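Local coordinates for protein arginine decarboxylase (Campylobacter jejuni subsp. jejuni, PDB 3NZP) that probably catalyses the pyridoxal-phosphate-dependent decarboxylation of arginine to agmatine, a step of polyamine and spermidine biosynthesis, at residues G77-V82 against P315-E320; D103-L108 against E125-T130; N152-I157 against K177-L182. All coordinates share one frame; numbering follows the deposited sequence.

In the fold
All three contacts lie in the eight-stranded parallel alpha/beta barrel that carries the cofactor. The chain enters it with strand 79-84. Contact 2 then closes a short loop, in which helix 113-122 joins strand 107-110 to strand 128-131. Contact 3 follows in series and does the same for strands 152-157 and 179-183, by way of helix 160-170. Both are nested inside the long loop of contact 1, where the last strand, 316-319, returns to the first and shuts the barrel. Strand 107-110 neighbours strand 79-84, and strand 128-131 neighbours strand 152-157, so contact 2 touches both others. Contacts 1 and 3 do not touch.

Contact 1: G77-V82 against P315-E320; sequences GGFNAV and PDIFIE. With PLP (pyridoxal-5'-phosphate), chain E.
Gly-78 begins the pairing of these two parallel strands. Its N donates to OD2 of Asp-316 (2.6 Å), on the anti side of the carboxylate, and its O accepts from Ile-317 N. The ladder then alternates. Asn-80 N binds Ile-317 O (2.8 Å), Asn-80 O takes Ile-319 N, and Val-82 N reaches Ile-319 O (2.9 Å). The CB of Asn-80 sits over the centre of the Phe-318 ring, 3.8 Å from its centroid, a CH-pi contact. The Asn-80 amide lies nearly parallel to that ring, and its ND2 is bonded to Asn-105 O. On the other face of the sheet, CG of Phe-79 lies anti to the backbone N (chi1 166°), which takes the ring to Ile-317 CG2 and Ile-319. Phe-79 turns its CZ to CD1 of Ile-319 (3.8 Å), which lies in the ring plane at the edge. Glu-320, part of the PLP pocket, ends the segment at the cofactor. Its OE1 is 2.9 Å from PLP N1. OE2 is held by Asn-270 and Thr-130, which position the group. Helix 52-72 packs on Phe-79 and Ile-319, and helix 292-309 on Ile-317. Strand 268-272 flanks 316-319, and strand 107-110 lies beyond 79-84.

Contact 2: D103-L108 against E125-T130; sequences DYNYGL and EGAPIT
Asn-105 meets the start of the second segment with its amide. The torsion that sets CG anti to the backbone N (chi1 -164°) takes ND2 to the loop at Gly-126 and Ala-127. Gly-126 turns the chain with a positive phi (109°). Next comes Ala-127, whose CA is 3.3 Å from Asn-105 ND2. Its CB points at the first segment and lies 3.6 Å from Tyr-106 O. Pro-128 sets its ring CD 3.6 Å from Asn-105 O. Its own O accepts Leu-108 N (3.1 Å) and is also close to the CA of Gly-107. Ile-129 pairs with Leu-108 in a parallel bridge, and its CA makes a CH...O contact with Leu-108 O. Thr-130 N donates to that same oxygen (3.0 Å). The Thr-130 hydroxyl instead bonds Glu-320, which reaches the cofactor nitrogen, so Thr-130 is a second-shell residue of the PLP site. With helix 113-122 between them, the two strands form a beta-alpha-beta unit, the repeating element of the TIM-type barrel in these decarboxylases.

Contact 3: N152-I157 against K177-L182; sequences NITLTI and KPNIGL
Strands 152-157 and 179-182 run parallel, their axes 4.3 Å apart at closest approach and inclined by 31°. Helix 160-170 links them, which makes a beta-alpha-beta unit of the alpha/beta barrel. Four backbone bonds join them. Asn-179 N binds Ile-153 O, and Leu-155 N binds Asn-179 O. Gly-181 N then binds Leu-155 O (2.7 Å). Ile-157 N binds Gly-181 O.

On one face of the sheet, Thr-154 meets Asn-179. The OG1 of Thr-154 is 3.4 Å from the Asn-179 CB. Set anti to the backbone N, the CG2 methyl of Thr-154 lies towards the N of Gly-181. Gly-181 brings no side chain to this face. Further along, Thr-156 CG2 rests near Gly-181 O. The side chain of Thr-156 is about 7 Å from the bound PLP between nearest atoms, so this end of the strand lies near the cofactor site.

The other face is apolar. Ile-153 and Pro-178 lie side by side, with CG2 of Ile-153 3.7 Å from CB of Pro-178. Leu-155 meets the same proline at an angle, its CD2 next to Pro-178 CG. Helix 137-148 covers Ile-153 and Pro-178, while helix 160-170 covers Leu-155 and Ile-157. Helix 208-220 packs on Ile-180 and Leu-182. CD2 of Leu-182 is 4.0 Å from CB of Ile-157. Ile-157 also folds back along the sheet (chi2 68°), which brings its CD1 to 3.5 Å from CG2 of Ile-180.

Contact 1: G77-V82 against P315-E320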
loop_
_atom_site.group_PDB
_atom_site.type_symbol
_atom_site.label_atom_id
_atom_site.label_comp_id
_atom_site.label_asym_id
_atom_site.label_seq_id
_atom_site.Cartn_x
_atom_site.Cartn_y
_atom_site.Cartn_z
ATOM N N GLY B 77 24.648 -9.151 31.984
ATOM C CA GLY B 77 23.402 -9.618 31.399
ATOM C C GLY B 77 23.628 -10.225 30.034
ATOM O O GLY B 77 24.637 -9.946 29.377
ATOM N N GLY B 78 22.686 -11.059 29.608
ATOM C CA GLY B 78 22.805 -11.695 28.315
ATOM C C GLY B 78 22.088 -10.921 27.228
ATOM O O GLY B 78 21.378 -9.945 27.506
ATOM N N PHE B 79 22.274 -11.370 25.988
ATOM C CA PHE B 79 21.661 -10.751 24.820
ATOM C C PHE B 79 20.960 -11.763 23.946
ATOM O O PHE B 79 21.423 -12.887 23.788
ATOM C CB PHE B 79 22.711 -10.035 23.984
ATOM C CG PHE B 79 22.236 -9.651 22.618
ATOM C CD1 PHE B 79 22.470 -10.480 21.524
ATOM C CD2 PHE B 79 21.560 -8.455 22.423
ATOM C CE1 PHE B 79 22.036 -10.118 20.248
ATOM C CE2 PHE B 79 21.119 -8.082 21.157
ATOM C CZ PHE B 79 21.360 -8.915 20.064
ATOM N N ASN B 80 19.841 -11.351 23.364
ATOM C CA ASN B 80 19.069 -12.219 22.488
ATOM C C ASN B 80 18.323 -11.414 21.436
ATOM O O ASN B 80 17.742 -10.360 21.729
ATOM C CB ASN B 80 18.080 -13.043 23.303
ATOM C CG ASN B 80 18.136 -14.512 22.954
ATOM O OD1 ASN B 80 18.704 -15.313 23.706
ATOM N ND2 ASN B 80 17.567 -14.878 21.796
ATOM N N ALA B 81 18.340 -11.929 20.210
ATOM C CA ALA B 81 17.670 -11.293 19.077
ATOM C C ALA B 81 16.395 -12.035 18.687
ATOM O O ALA B 81 16.340 -13.262 18.712
ATOM C CB ALA B 81 18.610 -11.245 17.888
ATOM N N VAL B 82 15.369 -11.282 18.330
ATOM C CA VAL B 82 14.122 -11.891 17.917
ATOM C C VAL B 82 13.683 -11.294 16.580
ATOM O O VAL B 82 13.881 -10.100 16.331
ATOM C CB VAL B 82 13.025 -11.660 18.962
ATOM C CG1 VAL B 82 11.787 -12.446 18.586
ATOM C CG2 VAL B 82 13.518 -12.098 20.326
ATOM N N PRO B 315 19.890 -6.410 33.512
ATOM C CA PRO B 315 18.892 -7.153 32.724
ATOM C C PRO B 315 19.403 -7.831 31.453
ATOM O O PRO B 315 20.494 -7.542 30.970
ATOM C CB PRO B 315 17.853 -6.082 32.417
ATOM C CG PRO B 315 18.703 -4.862 32.245
ATOM C CD PRO B 315 19.630 -4.959 33.433
ATOM N N ASP B 316 18.609 -8.751 30.924
ATOM C CA ASP B 316 18.972 -9.434 29.693
ATOM C C ASP B 316 18.462 -8.578 28.560
ATOM O O ASP B 316 17.325 -8.116 28.581
ATOM C CB ASP B 316 18.335 -10.817 29.637
ATOM C CG ASP B 316 19.105 -11.842 30.463
ATOM O OD1 ASP B 316 18.489 -12.829 30.927
ATOM O OD2 ASP B 316 20.336 -11.665 30.636
ATOM N N ILE B 317 19.306 -8.357 27.570
ATOM C CA ILE B 317 18.916 -7.525 26.452
ATOM C C ILE B 317 18.186 -8.310 25.374
ATOM O O ILE B 317 18.667 -9.344 24.931
ATOM C CB ILE B 317 20.141 -6.854 25.842
ATOM C CG1 ILE B 317 20.832 -5.991 26.897
ATOM C CG2 ILE B 317 19.728 -6.053 24.625
ATOM C CD1 ILE B 317 22.137 -5.402 26.454
ATOM N N PHE B 318 17.022 -7.814 24.963
ATOM C CA PHE B 318 16.228 -8.438 23.901
ATOM C C PHE B 318 15.857 -7.395 22.853
ATOM O O PHE B 318 15.204 -6.398 23.182
ATOM C CB PHE B 318 14.929 -9.012 24.457
ATOM C CG PHE B 318 15.005 -10.454 24.833
ATOM C CD1 PHE B 318 15.720 -10.855 25.952
ATOM C CD2 PHE B 318 14.365 -11.420 24.068
ATOM C CE1 PHE B 318 15.789 -12.200 26.304
ATOM C CE2 PHE B 318 14.432 -12.764 24.415
ATOM C CZ PHE B 318 15.148 -13.151 25.532
ATOM N N ILE B 319 16.265 -7.606 21.602
ATOM C CA ILE B 319 15.908 -6.664 20.538
ATOM C C ILE B 319 15.081 -7.385 19.476
ATOM O O ILE B 319 15.288 -8.573 19.219
ATOM C CB ILE B 319 17.130 -6.048 19.838
ATOM C CG1 ILE B 319 17.900 -7.120 19.093
ATOM C CG2 ILE B 319 18.055 -5.399 20.830
ATOM C CD1 ILE B 319 18.949 -6.561 18.204
ATOM N N GLU B 320 14.126 -6.681 18.874
ATOM C CA GLU B 320 13.284 -7.278 17.840
ATOM C C GLU B 320 13.444 -6.498 16.526
ATOM O O GLU B 320 12.470 -6.089 15.900
ATOM C CB GLU B 320 11.815 -7.294 18.284
ATOM C CG GLU B 320 11.582 -7.888 19.674
ATOM C CD GLU B 320 10.102 -7.919 20.089
ATOM O OE1 GLU B 320 9.340 -7.017 19.682
ATOM O OE2 GLU B 320 9.705 -8.844 20.838
HETATM N N1 PLP E . 8.673 -5.160 17.566
HETATM C C2 PLP E . 7.345 -5.007 17.585
HETATM C C2A PLP E . 6.599 -5.249 18.869
HETATM C C3 PLP E . 6.648 -4.642 16.395
HETATM O O3 PLP E . 5.283 -4.490 16.406
HETATM C C4 PLP E . 7.425 -4.409 15.180
HETATM C C4A PLP E . 6.764 -4.018 13.918
HETATM C C5 PLP E . 8.859 -4.598 15.245
HETATM C C6 PLP E . 9.431 -4.964 16.471
HETATM C C5A PLP E . 9.758 -4.391 14.017
HETATM O O4P PLP E . 10.457 -3.134 14.081
HETATM P P PLP E . 11.392 -3.006 12.762
HETATM O O1P PLP E . 12.317 -1.874 12.953
HETATM O O2P PLP E . 12.250 -4.337 12.525
HETATM O O3P PLP E . 10.486 -2.723 11.475
#

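Contact 2: D103-L108 against E125-T130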
loop_
_atom_site.group_PDB
_atom_site.type_symbol
_atom_site.label_atom_id
_atom_site.label_comp_id
_atom_site.label_asym_id
_atom_site.label_seq_id
_atom_site.Cartn_x
_atom_site.Cartn_y
_atom_site.Cartn_z
ATOM N N ASP B 103 22.212 -21.300 15.467
ATOM C CA ASP B 103 23.434 -21.261 16.257
ATOM C C ASP B 103 23.478 -20.054 17.179
ATOM O O ASP B 103 24.262 -20.025 18.124
ATOM C CB ASP B 103 24.644 -21.240 15.324
ATOM C CG ASP B 103 24.941 -22.599 14.717
ATOM O OD1 ASP B 103 25.525 -22.635 13.606
ATOM O OD2 ASP B 103 24.601 -23.624 15.355
ATOM N N TYR B 104 22.628 -19.070 16.915
ATOM C CA TYR B 104 22.602 -17.856 17.721
ATOM C C TYR B 104 21.396 -17.799 18.648
ATOM O O TYR B 104 21.214 -16.834 19.405
ATOM C CB TYR B 104 22.602 -16.646 16.798
ATOM C CG TYR B 104 23.800 -16.593 15.892
ATOM C CD1 TYR B 104 24.946 -15.889 16.261
ATOM C CD2 TYR B 104 23.799 -17.254 14.669
ATOM C CE1 TYR B 104 26.061 -15.840 15.428
ATOM C CE2 TYR B 104 24.911 -17.212 13.831
ATOM C CZ TYR B 104 26.037 -16.500 14.213
ATOM O OH TYR B 104 27.104 -16.414 13.357
ATOM N N ASN B 105 20.579 -18.846 18.588
ATOM C CA ASN B 105 19.379 -18.931 19.405
ATOM C C ASN B 105 18.434 -17.780 19.060
ATOM O O ASN B 105 17.732 -17.241 19.925
ATOM C CB ASN B 105 19.733 -18.878 20.879
ATOM C CG ASN B 105 18.597 -19.347 21.748
ATOM O OD1 ASN B 105 18.312 -18.757 22.793
ATOM N ND2 ASN B 105 17.938 -20.418 21.325
ATOM N N TYR B 106 18.434 -17.415 17.779
ATOM C CA TYR B 106 17.604 -16.337 17.257
ATOM C C TYR B 106 16.138 -16.757 17.360
ATOM O O TYR B 106 15.757 -17.833 16.904
ATOM C CB TYR B 106 17.993 -16.073 15.799
ATOM C CG TYR B 106 17.802 -14.648 15.334
ATOM C CD1 TYR B 106 16.535 -14.081 15.269
ATOM C CD2 TYR B 106 18.889 -13.869 14.954
ATOM C CE1 TYR B 106 16.348 -12.774 14.838
ATOM C CE2 TYR B 106 18.716 -12.556 14.518
ATOM C CZ TYR B 106 17.442 -12.012 14.462
ATOM O OH TYR B 106 17.252 -10.711 14.024
ATOM N N GLY B 107 15.318 -15.905 17.962
ATOM C CA GLY B 107 13.913 -16.229 18.134
ATOM C C GLY B 107 12.983 -15.639 17.093
ATOM O O GLY B 107 13.429 -15.067 16.100
ATOM N N LEU B 108 11.679 -15.787 17.324
ATOM C CA LEU B 108 10.665 -15.282 16.409
ATOM C C LEU B 108 9.597 -14.520 17.171
ATOM O O LEU B 108 9.247 -14.866 18.303
ATOM C CB LEU B 108 10.003 -16.430 15.635
ATOM C CG LEU B 108 10.809 -17.120 14.529
ATOM C CD1 LEU B 108 10.033 -18.287 13.952
ATOM C CD2 LEU B 108 11.113 -16.119 13.447
ATOM N N GLU B 125 13.239 -25.193 18.567
ATOM C CA GLU B 125 12.891 -25.490 19.951
ATOM C C GLU B 125 13.974 -24.933 20.872
ATOM O O GLU B 125 15.162 -25.185 20.674
ATOM C CB GLU B 125 12.763 -27.006 20.159
ATOM C CG GLU B 125 11.476 -27.626 19.608
ATOM C CD GLU B 125 10.437 -27.881 20.688
ATOM O OE1 GLU B 125 9.338 -28.376 20.362
ATOM O OE2 GLU B 125 10.727 -27.588 21.867
ATOM N N GLY B 126 13.564 -24.162 21.867
ATOM C CA GLY B 126 14.540 -23.603 22.775
ATOM C C GLY B 126 14.703 -22.110 22.573
ATOM O O GLY B 126 14.958 -21.366 23.532
ATOM N N ALA B 127 14.554 -21.665 21.327
ATOM C CA ALA B 127 14.662 -20.245 21.013
ATOM C C ALA B 127 13.397 -19.581 21.519
ATOM O O ALA B 127 12.332 -20.215 21.581
ATOM C CB ALA B 127 14.804 -20.039 19.528
ATOM N N PRO B 128 13.486 -18.300 21.900
ATOM C CA PRO B 128 12.325 -17.574 22.409
ATOM C C PRO B 128 11.324 -17.167 21.323
ATOM O O PRO B 128 11.685 -16.921 20.163
ATOM C CB PRO B 128 12.955 -16.378 23.108
ATOM C CG PRO B 128 14.109 -16.069 22.222
ATOM C CD PRO B 128 14.675 -17.435 21.866
ATOM N N ILE B 129 10.059 -17.120 21.711
ATOM C CA ILE B 129 9.007 -16.714 20.816
ATOM C C ILE B 129 8.227 -15.676 21.589
ATOM O O ILE B 129 7.636 -15.984 22.626
ATOM C CB ILE B 129 8.087 -17.899 20.448
ATOM C CG1 ILE B 129 8.836 -18.869 19.544
ATOM C CG2 ILE B 129 6.845 -17.409 19.718
ATOM C CD1 ILE B 129 8.012 -20.062 19.149
ATOM N N THR B 130 8.266 -14.432 21.128
ATOM C CA THR B 130 7.515 -13.386 21.809
ATOM C C THR B 130 6.226 -13.196 21.025
ATOM O O THR B 130 6.179 -13.459 19.818
ATOM C CB THR B 130 8.286 -12.038 21.877
ATOM O OG1 THR B 130 8.831 -11.720 20.592
ATOM C CG2 THR B 130 9.407 -12.103 22.905
#

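Contact 3: N152-I157 against K177-L182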
loop_
_atom_site.group_PDB
_atom_site.type_symbol
_atom_site.label_atom_id
_atom_site.label_comp_id
_atom_site.label_asym_id
_atom_site.label_seq_id
_atom_site.Cartn_x
_atom_site.Cartn_y
_atom_site.Cartn_z
ATOM N N ASN B 152 9.704 -21.974 24.112
ATOM C CA ASN B 152 10.028 -20.915 25.040
ATOM C C ASN B 152 9.209 -19.690 24.638
ATOM O O ASN B 152 9.749 -18.725 24.098
ATOM C CB ASN B 152 11.507 -20.616 24.943
ATOM C CG ASN B 152 11.927 -19.518 25.864
ATOM O OD1 ASN B 152 13.099 -19.154 25.902
ATOM N ND2 ASN B 152 10.978 -18.975 26.621
ATOM N N ILE B 153 7.904 -19.725 24.902
ATOM C CA ILE B 153 7.034 -18.620 24.511
ATOM C C ILE B 153 6.739 -17.628 25.630
ATOM O O ILE B 153 6.644 -18.000 26.798
ATOM C CB ILE B 153 5.705 -19.160 23.916
ATOM C CG1 ILE B 153 4.864 -18.008 23.374
ATOM C CG2 ILE B 153 4.934 -19.933 24.962
ATOM C CD1 ILE B 153 3.617 -18.452 22.630
ATOM N N THR B 154 6.619 -16.356 25.255
ATOM C CA THR B 154 6.326 -15.270 26.191
ATOM C C THR B 154 5.166 -14.456 25.641
ATOM O O THR B 154 5.247 -13.927 24.531
ATOM C CB THR B 154 7.543 -14.299 26.355
ATOM O OG1 THR B 154 8.651 -14.992 26.947
ATOM C CG2 THR B 154 7.170 -13.107 27.234
ATOM N N LEU B 155 4.081 -14.357 26.401
ATOM C CA LEU B 155 2.927 -13.565 25.967
ATOM C C LEU B 155 3.056 -12.162 26.533
ATOM O O LEU B 155 3.003 -11.972 27.745
ATOM C CB LEU B 155 1.626 -14.182 26.479
ATOM C CG LEU B 155 0.852 -15.116 25.555
ATOM C CD1 LEU B 155 1.773 -15.910 24.668
ATOM C CD2 LEU B 155 0.005 -16.022 26.409
ATOM N N THR B 156 3.223 -11.177 25.664
ATOM C CA THR B 156 3.344 -9.801 26.119
ATOM C C THR B 156 1.963 -9.132 26.222
ATOM O O THR B 156 1.284 -8.947 25.209
ATOM C CB THR B 156 4.236 -8.996 25.161
ATOM O OG1 THR B 156 5.546 -9.569 25.128
ATOM C CG2 THR B 156 4.332 -7.559 25.609
ATOM N N ILE B 157 1.558 -8.781 27.445
ATOM C CA ILE B 157 0.264 -8.136 27.708
ATOM C C ILE B 157 0.229 -6.683 27.233
ATOM O O ILE B 157 1.158 -5.920 27.479
ATOM C CB ILE B 157 -0.085 -8.156 29.239
ATOM C CG1 ILE B 157 -0.614 -9.527 29.630
ATOM C CG2 ILE B 157 -1.141 -7.121 29.582
ATOM C CD1 ILE B 157 0.426 -10.595 29.567
ATOM N N LYS B 177 2.949 -23.385 31.571
ATOM C CA LYS B 177 2.352 -22.090 31.286
ATOM C C LYS B 177 3.373 -21.164 30.638
ATOM O O LYS B 177 4.572 -21.226 30.927
ATOM C CB LYS B 177 1.758 -21.455 32.554
ATOM C CG LYS B 177 2.266 -22.038 33.874
ATOM C CD LYS B 177 1.546 -21.448 35.095
ATOM C CE LYS B 177 0.046 -21.741 35.096
ATOM N NZ LYS B 177 -0.266 -23.205 35.084
ATOM N N PRO B 178 2.905 -20.301 29.725
ATOM C CA PRO B 178 3.811 -19.376 29.045
ATOM C C PRO B 178 4.348 -18.290 29.960
ATOM O O PRO B 178 3.833 -18.055 31.056
ATOM C CB PRO B 178 2.945 -18.819 27.922
ATOM C CG PRO B 178 1.569 -18.843 28.517
ATOM C CD PRO B 178 1.519 -20.151 29.238
ATOM N N ASN B 179 5.413 -17.645 29.511
ATOM C CA ASN B 179 6.006 -16.563 30.264
ATOM C C ASN B 179 5.192 -15.332 29.978
ATOM O O ASN B 179 4.711 -15.140 28.864
ATOM C CB ASN B 179 7.435 -16.335 29.822
ATOM C CG ASN B 179 8.385 -17.243 30.518
ATOM O OD1 ASN B 179 9.539 -17.403 30.092
ATOM N ND2 ASN B 179 7.920 -17.850 31.617
ATOM N N ILE B 180 5.043 -14.489 30.984
ATOM C CA ILE B 180 4.273 -13.277 30.822
ATOM C C ILE B 180 5.169 -12.059 30.618
ATOM O O ILE B 180 6.155 -11.880 31.325
ATOM C CB ILE B 180 3.381 -13.065 32.045
ATOM C CG1 ILE B 180 2.342 -14.192 32.121
ATOM C CG2 ILE B 180 2.737 -11.699 31.977
ATOM C CD1 ILE B 180 1.442 -14.140 33.344
ATOM N N GLY B 181 4.841 -11.233 29.631
ATOM C CA GLY B 181 5.630 -10.036 29.385
ATOM C C GLY B 181 4.738 -8.817 29.528
ATOM O O GLY B 181 3.549 -8.889 29.209
ATOM N N LEU B 182 5.274 -7.700 30.015
ATOM C CA LEU B 182 4.446 -6.497 30.155
ATOM C C LEU B 182 4.953 -5.373 29.259
ATOM O O LEU B 182 6.105 -4.966 29.367
ATOM C CB LEU B 182 4.420 -6.012 31.614
ATOM C CG LEU B 182 3.819 -6.953 32.660
ATOM C CD1 LEU B 182 3.763 -6.241 33.995
ATOM C CD2 LEU B 182 2.423 -7.377 32.239
#